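Local structure of NH(3)-dependent NAD(+) synthetase (3FIU) at residues A[225-228]-A[229-233]. The protein is a nucleotide-binding enzyme of the NAD synthase family, in the HUP clan, built round a parallel beta sheet flanked by helices. Sequence-based numbering, arbitrary orientation.
Sequences KALE and RINFW
The Glu228 carboxylate meets the guanidinium of Arg229 at its edge, near the guanidinium plane, and the two planes lie only 24° apart. Arg229 NH1 forms a salt bridge with Glu228 OE2 at 3.0 Å; its hydrogen bonds to OE2 and to Glu228 OE1 (3.3 Å) are both weak, so a single nitrogen serves both carboxylate oxygens. Adjacent residues can pair like this because both side chains run the same way: Glu228 leaves with CG anti to its backbone N (chi1 -172°) and bends at chi2, while Arg229 folds at chi2 and chi3. A charged chain suits the exposed place of Glu228; the long chain of Arg229 packs partly on Val208. The Phe232 ring has Trp233 NE1 in plane at its edge, and Phe232 CB lies 3.3 Å from Glu228 O. Asn231 turns its amide back one turn: Asn231 ND2 comes to 3.0 Å from Leu227 O and 3.8 Å from Leu227 CG.

Four successive i to i+4 bonds tie the backbone into an alpha helix, from Arg229 N to Lys225 O through Phe232 N to Glu228 O. That from Ile230 N to Ala226 O is the shortest, 2.9 Å, and Ile230 CG1 lies 3.4 Å from the same oxygen.

Small Ala226 and branched, apolar Ile230 fit the buried side. The largely apolar face of helix 224-235 (Ala226, Leu227, Ile230, Trp233) packs on helices 210-218 and 145-150, Ile230 meeting Ile213, Phe216 and Tyr149, with Val208 of a loop also against it, at the periphery, about 22 Å from the chain centre to the contact centre.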
ATOM      1  N   LYS A 225     -30.095   7.622  12.765  1.00 32.25           N
ATOM      2  CA  LYS A 225     -29.400   6.344  12.920  1.00 34.46           C
ATOM      3  C   LYS A 225     -28.372   6.158  11.795  1.00 33.56           C
ATOM      4  O   LYS A 225     -27.197   5.868  12.052  1.00 33.35           O
ATOM      5  CB  LYS A 225     -30.425   5.209  12.860  1.00 35.60           C
ATOM      6  CG  LYS A 225     -29.857   3.810  12.996  1.00 37.75           C
ATOM      7  CD  LYS A 225     -30.987   2.794  12.798  1.00 42.74           C
ATOM      8  CE  LYS A 225     -30.804   1.568  13.691  1.00 46.20           C
ATOM      9  NZ  LYS A 225     -32.123   0.991  14.083  1.00 46.58           N
ATOM     10  N   ALA A 226     -28.839   6.320  10.556  1.00 33.48           N
ATOM     11  CA  ALA A 226     -27.990   6.257   9.368  1.00 33.02           C
ATOM     12  C   ALA A 226     -26.872   7.267   9.500  1.00 32.87           C
ATOM     13  O   ALA A 226     -25.693   6.949   9.343  1.00 30.65           O
ATOM     14  CB  ALA A 226     -28.798   6.561   8.136  1.00 33.08           C
ATOM     15  N   LEU A 227     -27.239   8.502   9.799  1.00 33.10           N
ATOM     16  CA  LEU A 227     -26.235   9.535   9.809  1.00 33.22           C
ATOM     17  C   LEU A 227     -25.192   9.295  10.918  1.00 33.50           C
ATOM     18  O   LEU A 227     -24.033   9.719  10.778  1.00 32.80           O
ATOM     19  CB  LEU A 227     -26.900  10.892   9.965  1.00 35.00           C
ATOM     20  CG  LEU A 227     -26.123  12.116   9.498  1.00 36.73           C
ATOM     21  CD1 LEU A 227     -25.657  11.965   8.071  1.00 34.08           C
ATOM     22  CD2 LEU A 227     -27.082  13.302   9.636  1.00 42.04           C
ATOM     23  N   GLU A 228     -25.598   8.612  11.999  1.00 32.48           N
ATOM     24  CA  GLU A 228     -24.670   8.283  13.083  1.00 33.52           C
ATOM     25  C   GLU A 228     -23.642   7.244  12.596  1.00 33.37           C
ATOM     26  O   GLU A 228     -22.446   7.336  12.919  1.00 32.90           O
ATOM     27  CB  GLU A 228     -25.408   7.769  14.336  1.00 34.72           C
ATOM     28  CG  GLU A 228     -24.504   7.585  15.571  1.00 35.96           C
ATOM     29  CD  GLU A 228     -23.805   6.230  15.593  1.00 42.23           C
ATOM     30  OE1 GLU A 228     -24.442   5.232  15.200  1.00 45.78           O
ATOM     31  OE2 GLU A 228     -22.632   6.153  16.003  1.00 39.05           O
ATOM     32  N   ARG A 229     -24.104   6.257  11.833  1.00 32.28           N
ATOM     33  CA  ARG A 229     -23.181   5.250  11.295  1.00 31.85           C
ATOM     34  C   ARG A 229     -22.266   5.832  10.214  1.00 30.90           C
ATOM     35  O   ARG A 229     -21.068   5.506  10.185  1.00 30.71           O
ATOM     36  CB  ARG A 229     -23.901   3.997  10.805  1.00 32.13           C
ATOM     37  CG  ARG A 229     -24.610   3.162  11.890  1.00 37.44           C
ATOM     38  CD  ARG A 229     -23.913   3.203  13.250  1.00 43.94           C
ATOM     39  NE  ARG A 229     -22.823   2.251  13.377  1.00 44.61           N
ATOM     40  CZ  ARG A 229     -21.791   2.401  14.204  1.00 45.28           C
ATOM     41  NH1 ARG A 229     -21.693   3.471  14.983  1.00 45.52           N
ATOM     42  NH2 ARG A 229     -20.843   1.481  14.241  1.00 42.97           N
ATOM     43  N   ILE A 230     -22.808   6.714   9.362  1.00 29.54           N
ATOM     44  CA  ILE A 230     -22.016   7.346   8.289  1.00 28.54           C
ATOM     45  C   ILE A 230     -20.855   8.154   8.829  1.00 30.88           C
ATOM     46  O   ILE A 230     -19.707   7.926   8.424  1.00 31.02           O
ATOM     47  CB  ILE A 230     -22.875   8.200   7.293  1.00 29.13           C
ATOM     48  CG1 ILE A 230     -23.810   7.288   6.485  1.00 25.20           C
ATOM     49  CG2 ILE A 230     -21.977   9.065   6.352  1.00 26.98           C
ATOM     50  CD1 ILE A 230     -24.914   8.003   5.687  1.00 25.05           C
ATOM     51  N   ASN A 231     -21.131   9.101   9.732  1.00 31.41           N
ATOM     52  CA  ASN A 231     -20.051   9.896  10.349  1.00 32.30           C
ATOM     53  C   ASN A 231     -19.090   9.040  11.167  1.00 30.68           C
ATOM     54  O   ASN A 231     -17.918   9.338  11.187  1.00 30.41           O
ATOM     55  CB  ASN A 231     -20.593  11.010  11.267  1.00 34.37           C
ATOM     56  CG  ASN A 231     -21.319  12.121  10.510  1.00 40.86           C
ATOM     57  OD1 ASN A 231     -20.745  12.789   9.627  1.00 44.85           O
ATOM     58  ND2 ASN A 231     -22.567  12.377  10.912  1.00 35.90           N
ATOM     59  N   PHE A 232     -19.571   7.995  11.860  1.00 30.51           N
ATOM     60  CA  PHE A 232     -18.669   7.151  12.658  1.00 31.17           C
ATOM     61  C   PHE A 232     -17.560   6.507  11.783  1.00 30.93           C
ATOM     62  O   PHE A 232     -16.367   6.628  12.086  1.00 31.81           O
ATOM     63  CB  PHE A 232     -19.425   6.063  13.436  1.00 32.38           C
ATOM     64  CG  PHE A 232     -18.517   5.027  14.047  1.00 35.44           C
ATOM     65  CD1 PHE A 232     -18.401   3.761  13.478  1.00 41.09           C
ATOM     66  CD2 PHE A 232     -17.729   5.334  15.153  1.00 42.41           C
ATOM     67  CE1 PHE A 232     -17.540   2.798  14.023  1.00 43.14           C
ATOM     68  CE2 PHE A 232     -16.861   4.374  15.708  1.00 46.33           C
ATOM     69  CZ  PHE A 232     -16.773   3.106  15.137  1.00 43.98           C
ATOM     70  N   TRP A 233     -17.977   5.835  10.712  1.00 28.41           N
ATOM     71  CA  TRP A 233     -17.061   5.252   9.722  1.00 28.82           C
ATOM     72  C   TRP A 233     -16.159   6.290   9.027  1.00 27.36           C
ATOM     73  O   TRP A 233     -14.938   6.106   8.918  1.00 28.33           O
ATOM     74  CB  TRP A 233     -17.865   4.446   8.682  1.00 28.02           C
ATOM     75  CG  TRP A 233     -18.308   3.109   9.206  1.00 33.34           C
ATOM     76  CD1 TRP A 233     -19.230   2.873  10.191  1.00 33.57           C
ATOM     77  CD2 TRP A 233     -17.848   1.820   8.775  1.00 38.93           C
ATOM     78  NE1 TRP A 233     -19.360   1.521  10.414  1.00 38.95           N
ATOM     79  CE2 TRP A 233     -18.530   0.847   9.552  1.00 40.60           C
ATOM     80  CE3 TRP A 233     -16.943   1.386   7.790  1.00 39.78           C
ATOM     81  CZ2 TRP A 233     -18.326  -0.539   9.378  1.00 36.76           C
ATOM     82  CZ3 TRP A 233     -16.742   0.012   7.624  1.00 35.90           C
ATOM     83  CH2 TRP A 233     -17.432  -0.932   8.411  1.00 32.71           C
TER